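Local coordinates for protein glutamine synthetase (PDB 4BAX) that belongs to the glutamine synthetase family, whose chains join a beta-grasp domain to a catalytic domain, and forms an assembly of ten copies here, at residues A[269-272]-A[273-277]; A[324-327]-A[328-332]; A[157-160]-A[161-165]; A[206-210]-A[211-215]; A[127-131]-A[132-136]. One frame throughout, in Å; residues are numbered along the deposited sequence.

Contact 1 (A[269-272]-A[273-277])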
loop_
_atom_site.group_PDB
_atom_site.type_symbol
_atom_site.label_atom_id
_atom_site.label_comp_id
_atom_site.label_asym_id
_atom_site.label_seq_id
_atom_site.Cartn_x
_atom_site.Cartn_y
_atom_site.Cartn_z
ATOM N N ALA A 269 -7.298 12.125 -38.515
ATOM C CA ALA A 269 -7.715 13.211 -37.650
ATOM C C ALA A 269 -6.539 13.732 -36.827
ATOM O O ALA A 269 -5.727 12.950 -36.309
ATOM C CB ALA A 269 -8.858 12.744 -36.741
ATOM N N GLY A 270 -6.415 15.050 -36.735
ATOM C CA GLY A 270 -5.333 15.616 -35.955
ATOM C C GLY A 270 -4.006 15.677 -36.686
ATOM O O GLY A 270 -2.965 15.806 -36.037
ATOM N N ILE A 271 -4.041 15.657 -38.020
ATOM C CA ILE A 271 -2.816 15.677 -38.829
ATOM C C ILE A 271 -1.957 16.927 -38.626
ATOM O O ILE A 271 -0.720 16.872 -38.677
ATOM C CB ILE A 271 -3.146 15.455 -40.343
ATOM C CG1 ILE A 271 -1.875 15.147 -41.140
ATOM C CG2 ILE A 271 -3.841 16.678 -40.949
ATOM C CD1 ILE A 271 -2.095 14.208 -42.304
ATOM N N ASP A 272 -2.628 18.038 -38.346
ATOM C CA ASP A 272 -1.977 19.304 -38.046
ATOM C C ASP A 272 -1.122 19.268 -36.773
ATOM O O ASP A 272 -0.112 19.978 -36.668
ATOM C CB ASP A 272 -2.995 20.452 -38.008
ATOM C CG ASP A 272 -4.245 20.097 -37.212
ATOM O OD1 ASP A 272 -4.441 18.894 -36.931
ATOM O OD2 ASP A 272 -5.025 21.011 -36.850
ATOM N N ASP A 273 -1.548 18.448 -35.812
ATOM C CA ASP A 273 -0.818 18.213 -34.560
ATOM C C ASP A 273 0.495 17.405 -34.723
ATOM O O ASP A 273 1.449 17.566 -33.945
ATOM C CB ASP A 273 -1.745 17.609 -33.495
ATOM C CG ASP A 273 -2.951 18.526 -33.180
ATOM O OD1 ASP A 273 -2.789 19.771 -33.174
ATOM O OD2 ASP A 273 -4.072 18.008 -32.959
ATOM N N ARG A 274 0.503 16.490 -35.693
ATOM C CA ARG A 274 1.690 15.703 -35.991
ATOM C C ARG A 274 2.557 16.367 -37.061
ATOM O O ARG A 274 3.766 16.439 -36.914
ATOM C CB ARG A 274 1.335 14.271 -36.392
ATOM C CG ARG A 274 2.528 13.449 -36.883
ATOM C CD ARG A 274 2.098 12.044 -37.241
ATOM N NE ARG A 274 1.658 12.024 -38.626
ATOM C CZ ARG A 274 2.387 11.613 -39.665
ATOM N NH1 ARG A 274 3.610 11.129 -39.493
ATOM N NH2 ARG A 274 1.869 11.659 -40.883
ATOM N N LEU A 275 1.943 16.864 -38.136
ATOM C CA LEU A 275 2.721 17.459 -39.236
ATOM C C LEU A 275 2.912 18.948 -39.010
ATOM O O LEU A 275 2.124 19.791 -39.454
ATOM C CB LEU A 275 2.101 17.198 -40.617
ATOM C CG LEU A 275 2.075 15.754 -41.129
ATOM C CD1 LEU A 275 1.445 15.701 -42.522
ATOM C CD2 LEU A 275 3.473 15.140 -41.147
ATOM N N THR A 276 4.003 19.246 -38.326
ATOM C CA THR A 276 4.373 20.598 -37.970
ATOM C C THR A 276 5.605 20.824 -38.831
ATOM O O THR A 276 6.162 19.862 -39.383
ATOM C CB THR A 276 4.772 20.679 -36.480
ATOM O OG1 THR A 276 5.792 19.713 -36.195
ATOM C CG2 THR A 276 3.575 20.400 -35.580
ATOM N N GLY A 277 6.025 22.075 -38.985
ATOM C CA GLY A 277 7.202 22.319 -39.796
ATOM C C GLY A 277 8.441 21.685 -39.199
ATOM O O GLY A 277 9.166 20.967 -39.898
#
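Ile271 and Leu275 stand one turn apart at the short helix 271-274, and their branches meet where Ile271 CG1 comes within 3.6 Å of Leu275 CD1. The two side chains cross obliquely. With CG1 of Ile271 turned anti to the backbone N (chi1 -167°), the ethyl arm is directed to the leucine, and its CD1 also reaches Leu275 CD1. The other methyl of Leu275, CD2, lies over one face of the Arg274 guanidinium, offset toward the rim. The arginine chain bends at chi3 (88°), and its NE is bonded to Asn318.

The backbone beneath is only loosely helical. One firm bond, 2.7 Å from Leu275 N to Ile271 O, is nearly straight at the hydrogen (167°). The same oxygen takes a weak bond from Arg274 N, and Asp273 N makes another to Gly270 O. Leu275 is the centre of an inverse gamma turn, just past the helical residues.

On the exposed side, Asp272 and Asp273 point the same way with their carboxylates stacked, Asp272 OD1 being 4.1 Å from Asp273 OD2. Asp272 OD1 also accepts a weak bond of 3.1 Å from Asp273 N. Two like charges set so close would be expected to disfavour each other, a cost that solvent and this backbone N-H probably lessen.

Contact 2 (A[324-327]-A[328-332])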
loop_
_atom_site.group_PDB
_atom_site.type_symbol
_atom_site.label_atom_id
_atom_site.label_comp_id
_atom_site.label_asym_id
_atom_site.label_seq_id
_atom_site.Cartn_x
_atom_site.Cartn_y
_atom_site.Cartn_z
ATOM N N TYR A 324 -8.203 2.050 -46.559
ATOM C CA TYR A 324 -9.072 2.055 -47.731
ATOM C C TYR A 324 -9.026 3.408 -48.430
ATOM O O TYR A 324 -9.065 3.493 -49.671
ATOM C CB TYR A 324 -10.530 1.742 -47.332
ATOM C CG TYR A 324 -10.787 0.317 -46.863
ATOM C CD1 TYR A 324 -10.296 -0.771 -47.568
ATOM C CD2 TYR A 324 -11.467 0.069 -45.666
ATOM C CE1 TYR A 324 -10.503 -2.069 -47.120
ATOM C CE2 TYR A 324 -11.679 -1.231 -45.214
ATOM C CZ TYR A 324 -11.195 -2.294 -45.951
ATOM O OH TYR A 324 -11.396 -3.584 -45.521
ATOM N N VAL A 325 -8.966 4.459 -47.618
ATOM C CA VAL A 325 -8.917 5.826 -48.114
ATOM C C VAL A 325 -7.564 6.262 -48.714
ATOM O O VAL A 325 -7.511 6.740 -49.850
ATOM C CB VAL A 325 -9.390 6.813 -47.008
ATOM C CG1 VAL A 325 -9.304 8.257 -47.478
ATOM C CG2 VAL A 325 -10.814 6.452 -46.569
ATOM N N VAL A 326 -6.472 6.054 -47.982
ATOM C CA VAL A 326 -5.158 6.472 -48.470
ATOM C C VAL A 326 -4.788 5.719 -49.746
ATOM O O VAL A 326 -4.272 6.312 -50.702
ATOM C CB VAL A 326 -4.051 6.389 -47.382
ATOM C CG1 VAL A 326 -3.905 4.958 -46.806
ATOM C CG2 VAL A 326 -2.743 6.929 -47.913
ATOM N N THR A 327 -5.119 4.430 -49.784
ATOM C CA THR A 327 -4.859 3.633 -50.981
ATOM C C THR A 327 -5.708 4.134 -52.167
ATOM O O THR A 327 -5.180 4.319 -53.273
ATOM C CB THR A 327 -5.118 2.098 -50.760
ATOM O OG1 THR A 327 -6.427 1.877 -50.214
ATOM C CG2 THR A 327 -4.052 1.455 -49.868
ATOM N N ARG A 328 -6.987 4.441 -51.920
ATOM C CA ARG A 328 -7.880 4.905 -52.996
ATOM C C ARG A 328 -7.363 6.208 -53.609
ATOM O O ARG A 328 -7.284 6.341 -54.844
ATOM C CB ARG A 328 -9.308 5.104 -52.472
ATOM C CG ARG A 328 -10.378 5.227 -53.573
ATOM C CD ARG A 328 -11.204 6.511 -53.498
ATOM N NE ARG A 328 -11.655 6.768 -52.140
ATOM C CZ ARG A 328 -11.994 7.966 -51.677
ATOM N NH1 ARG A 328 -11.951 9.022 -52.474
ATOM N NH2 ARG A 328 -12.391 8.102 -50.412
ATOM N N LEU A 329 -6.979 7.138 -52.730
ATOM C CA LEU A 329 -6.532 8.467 -53.106
ATOM C C LEU A 329 -5.237 8.438 -53.916
ATOM O O LEU A 329 -5.092 9.168 -54.910
ATOM C CB LEU A 329 -6.338 9.319 -51.850
ATOM C CG LEU A 329 -7.599 9.765 -51.119
ATOM C CD1 LEU A 329 -7.242 10.549 -49.867
ATOM C CD2 LEU A 329 -8.451 10.600 -52.060
ATOM N N LEU A 330 -4.292 7.611 -53.474
ATOM C CA LEU A 330 -3.020 7.486 -54.174
ATOM C C LEU A 330 -3.227 6.889 -55.562
ATOM O O LEU A 330 -2.623 7.347 -56.528
ATOM C CB LEU A 330 -2.036 6.648 -53.365
ATOM C CG LEU A 330 -1.382 7.473 -52.259
ATOM C CD1 LEU A 330 -0.612 6.583 -51.273
ATOM C CD2 LEU A 330 -0.479 8.553 -52.885
ATOM N N VAL A 331 -4.079 5.875 -55.660
ATOM C CA VAL A 331 -4.387 5.286 -56.958
ATOM C C VAL A 331 -5.096 6.291 -57.863
ATOM O O VAL A 331 -4.730 6.447 -59.028
ATOM C CB VAL A 331 -5.255 4.044 -56.809
ATOM C CG1 VAL A 331 -5.914 3.687 -58.117
ATOM C CG2 VAL A 331 -4.414 2.890 -56.282
ATOM N N ASP A 332 -6.072 7.011 -57.326
ATOM C CA ASP A 332 -6.816 7.945 -58.157
ATOM C C ASP A 332 -5.853 8.987 -58.692
ATOM O O ASP A 332 -5.749 9.187 -59.899
ATOM C CB ASP A 332 -7.926 8.641 -57.361
ATOM C CG ASP A 332 -8.975 9.291 -58.267
ATOM O OD1 ASP A 332 -8.622 9.753 -59.365
ATOM O OD2 ASP A 332 -10.167 9.311 -57.899
#
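Val325 and Leu329 lie side by side and point the same way, with Val325 CG1 against Leu329 CD1 at 3.9 Å. A second pair repeats the pattern one residue further on: Val326 and Leu330 also run alongside each other, joined by Val326 CG2 and Leu330 CD1 at 4.0 Å. In both valines the methyl that touches is the one anti to the backbone N, which points it along the axis toward the leucine of the next turn. The leucines answer with CG beside their own backbone N (chi1 -72° in Leu329), a setting that leans the isobutyl group back over the preceding turn; Leu329 CG lies 3.3 Å from Val325 O.

These are i to i+4 pairs on the long C-terminal alpha-helix 323-341, held by regular backbone bonds such as Leu329 N to Val325 O at 3.0 Å and Val331 N to Thr327 O at 3.1 Å. The bond from Arg328 N to Tyr324 O is less ideal, its donor standing above the carbonyl plane.

Arg328 bends at chi2 and chi3, which brings its guanidinium obliquely to Val325 CG1, 4.3 Å from NH2. Thr327 turns its OG1 back to the carbonyl of Pro323. The ring of Tyr324 leads away from the next turn to meet Trp198, with its OH bonded to Asp195 of helix 190-210. The faces of the valine-leucine pairs divide: Val325 and Leu329 rest on Asn266, Val326 on Tyr267, and Leu330 on Phe111 of strand 110-121.

Contact 3 (A[157-160]-A[161-165])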
loop_
_atom_site.group_PDB
_atom_site.type_symbol
_atom_site.label_atom_id
_atom_site.label_comp_id
_atom_site.label_asym_id
_atom_site.label_seq_id
_atom_site.Cartn_x
_atom_site.Cartn_y
_atom_site.Cartn_z
ATOM N N ALA A 157 3.891 -11.047 -29.267
ATOM C CA ALA A 157 2.667 -11.845 -29.347
ATOM C C ALA A 157 1.851 -11.467 -30.591
ATOM O O ALA A 157 1.332 -12.342 -31.313
ATOM C CB ALA A 157 1.850 -11.669 -28.093
ATOM N N HIS A 158 1.787 -10.171 -30.865
ATOM C CA HIS A 158 1.084 -9.659 -32.028
ATOM C C HIS A 158 1.729 -10.070 -33.365
ATOM O O HIS A 158 1.030 -10.477 -34.314
ATOM C CB HIS A 158 0.979 -8.159 -31.925
ATOM C CG HIS A 158 0.466 -7.501 -33.164
ATOM N ND1 HIS A 158 1.275 -6.766 -34.004
ATOM C CD2 HIS A 158 -0.774 -7.470 -33.703
ATOM C CE1 HIS A 158 0.551 -6.299 -35.002
ATOM N NE2 HIS A 158 -0.695 -6.710 -34.844
ATOM N N LEU A 159 3.058 -10.004 -33.437
ATOM C CA LEU A 159 3.731 -10.392 -34.675
ATOM C C LEU A 159 3.507 -11.880 -34.979
ATOM O O LEU A 159 3.179 -12.247 -36.121
ATOM C CB LEU A 159 5.217 -10.041 -34.627
ATOM C CG LEU A 159 6.096 -10.632 -35.724
ATOM C CD1 LEU A 159 5.814 -9.956 -37.058
ATOM C CD2 LEU A 159 7.550 -10.489 -35.347
ATOM N N GLU A 160 3.668 -12.725 -33.959
ATOM C CA GLU A 160 3.427 -14.156 -34.116
ATOM C C GLU A 160 1.957 -14.406 -34.477
ATOM O O GLU A 160 1.645 -15.214 -35.344
ATOM C CB GLU A 160 3.826 -14.917 -32.847
ATOM C CG GLU A 160 3.667 -16.450 -32.927
ATOM C CD GLU A 160 4.595 -17.103 -33.988
ATOM O OE1 GLU A 160 5.370 -16.389 -34.663
ATOM O OE2 GLU A 160 4.551 -18.343 -34.157
ATOM N N ASN A 161 1.062 -13.628 -33.874
ATOM C CA ASN A 161 -0.353 -13.740 -34.180
ATOM C C ASN A 161 -0.674 -13.350 -35.629
ATOM O O ASN A 161 -1.467 -14.036 -36.284
ATOM C CB ASN A 161 -1.163 -12.890 -33.202
ATOM C CG ASN A 161 -1.404 -13.608 -31.882
ATOM O OD1 ASN A 161 -1.272 -14.828 -31.807
ATOM N ND2 ASN A 161 -1.762 -12.859 -30.839
ATOM N N CYS A 162 -0.051 -12.286 -36.133
ATOM C CA CYS A 162 -0.258 -11.832 -37.515
ATOM C C CYS A 162 0.229 -12.899 -38.530
ATOM O O CYS A 162 -0.421 -13.170 -39.559
ATOM C CB CYS A 162 0.462 -10.499 -37.753
ATOM S SG CYS A 162 -0.379 -9.035 -36.985
ATOM N N LEU A 163 1.386 -13.499 -38.243
ATOM C CA LEU A 163 1.953 -14.535 -39.116
ATOM C C LEU A 163 1.135 -15.834 -39.129
ATOM O O LEU A 163 0.904 -16.425 -40.193
ATOM C CB LEU A 163 3.417 -14.809 -38.751
ATOM C CG LEU A 163 4.329 -13.586 -38.964
ATOM C CD1 LEU A 163 5.745 -13.767 -38.430
ATOM C CD2 LEU A 163 4.391 -13.237 -40.441
ATOM N N LYS A 164 0.648 -16.239 -37.955
ATOM C CA LYS A 164 -0.214 -17.410 -37.849
ATOM C C LYS A 164 -1.503 -17.163 -38.620
ATOM O O LYS A 164 -2.062 -18.084 -39.215
ATOM C CB LYS A 164 -0.515 -17.708 -36.382
ATOM C CG LYS A 164 0.195 -18.931 -35.852
ATOM C CD LYS A 164 0.847 -18.621 -34.513
ATOM C CE LYS A 164 -0.177 -18.409 -33.410
ATOM N NZ LYS A 164 0.125 -19.317 -32.262
ATOM N N ALA A 165 -1.958 -15.912 -38.616
ATOM C CA ALA A 165 -3.106 -15.484 -39.418
ATOM C C ALA A 165 -2.790 -15.404 -40.928
ATOM O O ALA A 165 -3.705 -15.311 -41.752
ATOM C CB ALA A 165 -3.623 -14.151 -38.919
#
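Cys162 SG sits over one face of the His158 imidazole, 3.6 Å from the ring centroid and shifted toward the rim, so that NE2 is the nearest ring atom. This sulfur-aromatic contact spans one helical turn. With the histidine CG anti to the backbone N (chi1 171°), the ring is inclined toward the next turn, where the sulfur lies; its NE2 is also bonded to Ala200 O, a bond that would restrict the ring's rotation.

Apolar packing comes next: Leu159 and Leu163 run alongside each other, CD1 to CD1 at 4.1 Å. Among charged groups, Glu160 passes across the aliphatic part of Lys164, with OE2 3.7 Å from CD, but the charges themselves stay apart, OE2 to NZ being 4.9 Å. The glutamate instead pairs through OE1 with Lys5 of a second subunit. Backbone bonds complete the set, as in Cys162 N to His158 O at 2.8 Å.

Helix 152-164 thus divides its faces. His158 and Cys162 pack on Leu203 of helix 190-210, where Asn161 ND2 also bonds to Thr207 OG1. Leu159 lies against Ile169 and Ile172 of strand 169-174, and the side bearing Glu160 meets the neighbouring subunit.

Contact 4 (A[206-210]-A[211-215])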
loop_
_atom_site.group_PDB
_atom_site.type_symbol
_atom_site.label_atom_id
_atom_site.label_comp_id
_atom_site.label_asym_id
_atom_site.label_seq_id
_atom_site.Cartn_x
_atom_site.Cartn_y
_atom_site.Cartn_z
ATOM N N ARG A 206 -6.541 -6.405 -29.675
ATOM C CA ARG A 206 -7.012 -7.631 -29.075
ATOM C C ARG A 206 -5.908 -8.409 -28.335
ATOM O O ARG A 206 -6.112 -8.831 -27.194
ATOM C CB ARG A 206 -7.727 -8.474 -30.124
ATOM C CG ARG A 206 -8.089 -9.872 -29.719
ATOM C CD ARG A 206 -9.246 -9.929 -28.778
ATOM N NE ARG A 206 -9.552 -11.304 -28.407
ATOM C CZ ARG A 206 -8.900 -11.981 -27.467
ATOM N NH1 ARG A 206 -7.888 -11.411 -26.809
ATOM N NH2 ARG A 206 -9.251 -13.237 -27.189
ATOM N N THR A 207 -4.721 -8.499 -28.937
ATOM C CA THR A 207 -3.577 -9.143 -28.296
ATOM C C THR A 207 -3.187 -8.392 -27.014
ATOM O O THR A 207 -2.914 -9.017 -25.976
ATOM C CB THR A 207 -2.356 -9.218 -29.250
ATOM O OG1 THR A 207 -2.724 -9.977 -30.397
ATOM C CG2 THR A 207 -1.176 -9.904 -28.594
ATOM N N ALA A 208 -3.225 -7.058 -27.078
ATOM C CA ALA A 208 -2.823 -6.203 -25.959
ATOM C C ALA A 208 -3.775 -6.321 -24.755
ATOM O O ALA A 208 -3.383 -6.074 -23.607
ATOM C CB ALA A 208 -2.670 -4.751 -26.410
ATOM N N GLU A 209 -5.013 -6.742 -25.014
ATOM C CA GLU A 209 -5.973 -6.960 -23.938
ATOM C C GLU A 209 -5.453 -7.968 -22.921
ATOM O O GLU A 209 -5.647 -7.788 -21.721
ATOM C CB GLU A 209 -7.298 -7.472 -24.487
ATOM C CG GLU A 209 -8.110 -6.420 -25.216
ATOM C CD GLU A 209 -9.351 -7.000 -25.872
ATOM O OE1 GLU A 209 -9.761 -8.118 -25.503
ATOM O OE2 GLU A 209 -9.918 -6.340 -26.767
ATOM N N ASP A 210 -4.772 -9.004 -23.398
ATOM C CA ASP A 210 -4.239 -10.051 -22.524
ATOM C C ASP A 210 -3.118 -9.572 -21.615
ATOM O O ASP A 210 -2.953 -10.077 -20.491
ATOM C CB ASP A 210 -3.803 -11.267 -23.356
ATOM C CG ASP A 210 -4.970 -11.970 -24.023
ATOM O OD1 ASP A 210 -6.088 -11.937 -23.460
ATOM O OD2 ASP A 210 -4.787 -12.535 -25.123
ATOM N N PHE A 211 -2.396 -8.553 -22.079
ATOM C CA PHE A 211 -1.311 -7.967 -21.315
ATOM C C PHE A 211 -1.763 -6.763 -20.500
ATOM O O PHE A 211 -0.943 -6.100 -19.868
ATOM C CB PHE A 211 -0.186 -7.557 -22.255
ATOM C CG PHE A 211 0.438 -8.714 -22.982
ATOM C CD1 PHE A 211 -0.103 -9.162 -24.190
ATOM C CD2 PHE A 211 1.576 -9.345 -22.487
ATOM C CE1 PHE A 211 0.476 -10.229 -24.885
ATOM C CE2 PHE A 211 2.148 -10.415 -23.171
ATOM C CZ PHE A 211 1.593 -10.859 -24.374
ATOM N N GLU A 212 -3.056 -6.460 -20.545
ATOM C CA GLU A 212 -3.622 -5.321 -19.805
ATOM C C GLU A 212 -3.024 -3.989 -20.204
ATOM O O GLU A 212 -2.869 -3.121 -19.347
ATOM C CB GLU A 212 -3.504 -5.503 -18.297
ATOM C CG GLU A 212 -4.424 -6.516 -17.705
ATOM C CD GLU A 212 -4.091 -6.768 -16.248
ATOM O OE1 GLU A 212 -2.904 -6.608 -15.839
ATOM O OE2 GLU A 212 -5.034 -7.112 -15.505
ATOM N N VAL A 213 -2.704 -3.811 -21.486
ATOM C CA VAL A 213 -2.228 -2.511 -21.963
ATOM C C VAL A 213 -3.063 -2.088 -23.143
ATOM O O VAL A 213 -3.852 -2.874 -23.669
ATOM C CB VAL A 213 -0.711 -2.498 -22.346
ATOM C CG1 VAL A 213 0.157 -3.070 -21.217
ATOM C CG2 VAL A 213 -0.473 -3.242 -23.664
ATOM N N SER A 214 -2.853 -0.852 -23.571
ATOM C CA SER A 214 -3.609 -0.298 -24.671
ATOM C C SER A 214 -2.673 0.143 -25.777
ATOM O O SER A 214 -1.517 0.515 -25.519
ATOM C CB SER A 214 -4.420 0.899 -24.198
ATOM O OG SER A 214 -5.493 0.475 -23.379
ATOM N N ALA A 215 -3.199 0.144 -27.000
ATOM C CA ALA A 215 -2.488 0.683 -28.138
ATOM C C ALA A 215 -3.336 1.797 -28.732
ATOM O O ALA A 215 -4.570 1.724 -28.716
ATOM C CB ALA A 215 -2.231 -0.407 -29.172
#
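Phe211 packs back on Thr207 at the C-terminal end of helix 190-210, where a Schellman motif turns the chain toward strand 214-216. Its CB lies 3.8 Å from Ala208 O. CG, set beside the backbone N (chi1 -63°), leans back along the last turn and passes the carbonyl carbon of Asp210. CD1 then comes 3.3 Å from Thr207 O, which lies at the edge of the ring and in its plane, and CE1 at the outer rim meets Thr207 CG2 at 4.1 Å. The ring thus presents its C-H edge to a carbonyl oxygen, while its side chain runs alongside the threonine. Asp153 and Val154 of helix 152-164 also touch this ring, and a sodium ion is about 4 Å from the side chain.

Glu212 makes the turn, with positive phi (60°). The motif's two bonds reach back into the helix: Val213 N to Ala208 O at 3.2 Å, nearly straight, and Glu212 N to Glu209 O at 3.1 Å, with its donor well above the carbonyl plane. Ala208 O also receives a weak bond from Phe211 N. The turn borders a third subunit, whose Gly145 N bonds to Glu209 OE2, whose Arg152 forms a salt bridge with Glu209 OE1, and whose Ser146 bonds to Val213 O. Across the turn, Ala208 CB meets Val213 CG2 at 3.8 Å.

Contact 5 (A[127-131]-A[132-136])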
loop_
_atom_site.group_PDB
_atom_site.type_symbol
_atom_site.label_atom_id
_atom_site.label_comp_id
_atom_site.label_asym_id
_atom_site.label_seq_id
_atom_site.Cartn_x
_atom_site.Cartn_y
_atom_site.Cartn_z
ATOM N N GLY A 127 5.783 3.968 -21.672
ATOM C CA GLY A 127 7.186 4.266 -21.448
ATOM C C GLY A 127 7.451 5.499 -20.594
ATOM O O GLY A 127 8.604 5.920 -20.422
ATOM N N PHE A 128 6.387 6.098 -20.070
ATOM C CA PHE A 128 6.510 7.320 -19.287
ATOM C C PHE A 128 6.324 6.935 -17.836
ATOM O O PHE A 128 5.614 5.967 -17.560
ATOM C CB PHE A 128 5.437 8.340 -19.696
ATOM C CG PHE A 128 5.834 9.237 -20.854
ATOM C CD1 PHE A 128 6.520 8.722 -21.953
ATOM C CD2 PHE A 128 5.483 10.587 -20.871
ATOM C CE1 PHE A 128 6.872 9.549 -23.032
ATOM C CE2 PHE A 128 5.835 11.415 -21.952
ATOM C CZ PHE A 128 6.526 10.891 -23.029
ATOM N N PRO A 129 7.020 7.628 -16.911
ATOM C CA PRO A 129 6.812 7.460 -15.463
ATOM C C PRO A 129 5.542 8.218 -15.064
ATOM O O PRO A 129 5.148 9.175 -15.759
ATOM C CB PRO A 129 8.043 8.129 -14.840
ATOM C CG PRO A 129 8.506 9.098 -15.859
ATOM C CD PRO A 129 8.136 8.545 -17.211
ATOM N N GLU A 130 4.914 7.814 -13.965
ATOM C CA GLU A 130 3.706 8.491 -13.517
ATOM C C GLU A 130 4.029 9.921 -13.135
ATOM O O GLU A 130 4.976 10.176 -12.389
ATOM C CB GLU A 130 3.075 7.753 -12.325
ATOM C CG GLU A 130 2.625 6.321 -12.634
ATOM C CD GLU A 130 1.106 6.183 -12.729
ATOM O OE1 GLU A 130 0.399 7.083 -12.213
ATOM O OE2 GLU A 130 0.622 5.191 -13.337
ATOM N N GLY A 131 3.290 10.854 -13.727
ATOM C CA GLY A 131 3.418 12.256 -13.379
ATOM C C GLY A 131 4.595 12.982 -13.967
ATOM O O GLY A 131 4.861 14.122 -13.575
ATOM N N GLY A 132 5.279 12.346 -14.913
ATOM C CA GLY A 132 6.526 12.878 -15.420
ATOM C C GLY A 132 6.965 12.475 -16.819
ATOM O O GLY A 132 6.214 11.938 -17.638
ATOM N N PHE A 133 8.235 12.707 -17.083
ATOM C CA PHE A 133 8.765 12.424 -18.386
ATOM C C PHE A 133 9.973 11.514 -18.274
ATOM O O PHE A 133 10.728 11.574 -17.297
ATOM C CB PHE A 133 9.198 13.739 -19.017
ATOM C CG PHE A 133 8.038 14.600 -19.434
ATOM C CD1 PHE A 133 7.321 14.314 -20.594
ATOM C CD2 PHE A 133 7.631 15.669 -18.639
ATOM C CE1 PHE A 133 6.243 15.103 -20.968
ATOM C CE2 PHE A 133 6.551 16.460 -19.009
ATOM C CZ PHE A 133 5.853 16.176 -20.169
ATOM N N PRO A 134 10.163 10.661 -19.288
ATOM C CA PRO A 134 11.373 9.842 -19.310
ATOM C C PRO A 134 12.496 10.674 -19.916
ATOM O O PRO A 134 12.250 11.821 -20.303
ATOM C CB PRO A 134 10.994 8.691 -20.253
ATOM C CG PRO A 134 9.962 9.286 -21.168
ATOM C CD PRO A 134 9.193 10.272 -20.333
ATOM N N ALA A 135 13.687 10.101 -20.046
ATOM C CA ALA A 135 14.785 10.818 -20.665
ATOM C C ALA A 135 14.398 11.129 -22.112
ATOM O O ALA A 135 13.518 10.467 -22.696
ATOM C CB ALA A 135 16.039 9.977 -20.621
ATOM N N ALA A 136 15.050 12.139 -22.685
ATOM C CA ALA A 136 14.703 12.614 -24.017
ATOM C C ALA A 136 15.018 11.534 -25.030
ATOM O O ALA A 136 15.755 10.592 -24.748
ATOM C CB ALA A 136 15.473 13.894 -24.348
#
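Pro134 lays its CD over the centre of the Phe128 ring, 3.4 Å from the centroid and 9° off the ring normal, a clear CH-pi contact. Its CG reaches over the ring's rim at CD1 and CE1. Elsewhere on the ring, Phe128 CE2 approaches Phe133 CD1 at 3.5 Å; the two phenylalanines lie alongside each other with their planes turned obliquely, 64° apart. Pro129 closes the group, its CD 3.7 Å from Pro134 CD.

A type II beta turn from Pro129 to Gly132 sets the two arms against each other, closed by the bond from Gly132 N to Pro129 O at 3.3 Å. Gly131 holds its third position with positive phi. Further out, Trp226 meets Phe128 edge-to-face and also touches Pro134, and Arg124 forms a salt bridge with Glu130. A fourth subunit packs its own Gly131 on Pro129 and its Pro134 on Phe133, whose backbone is also hydrogen-bonded to that subunit.

Apart from the turn bond, the side-chain contacts are largely between carbon atoms. Proline CD hydrogens, next to the ring nitrogen, are slightly electropositive and suit the electron-rich face of Phe128.

Overall arrangement
Along the chain the order is contact 5, contact 3, contact 4, contact 1, contact 2; contacts 1, 3, 4 and 5 belong to the catalytic domain, and contact 2 lies on the C-terminal helix 323-341. Contacts 3 and 4, with centres 14 Å apart, touch directly because helices 152-164 and 190-210 pack together: Ala157 CB meets Phe211 CE1 at 3.8 Å. The others stand apart, contacts 2 and 5 being farthest, with centres 37 Å apart on opposite sides of the chain's centre. Strand 110-121 links the regions, touching the helix of contact 2 and pairing with strand 214-216 of contact 4. Contacts 3, 4 and 5 each reach another subunit, whereas no other chain touches the segments of contacts 1 and 2.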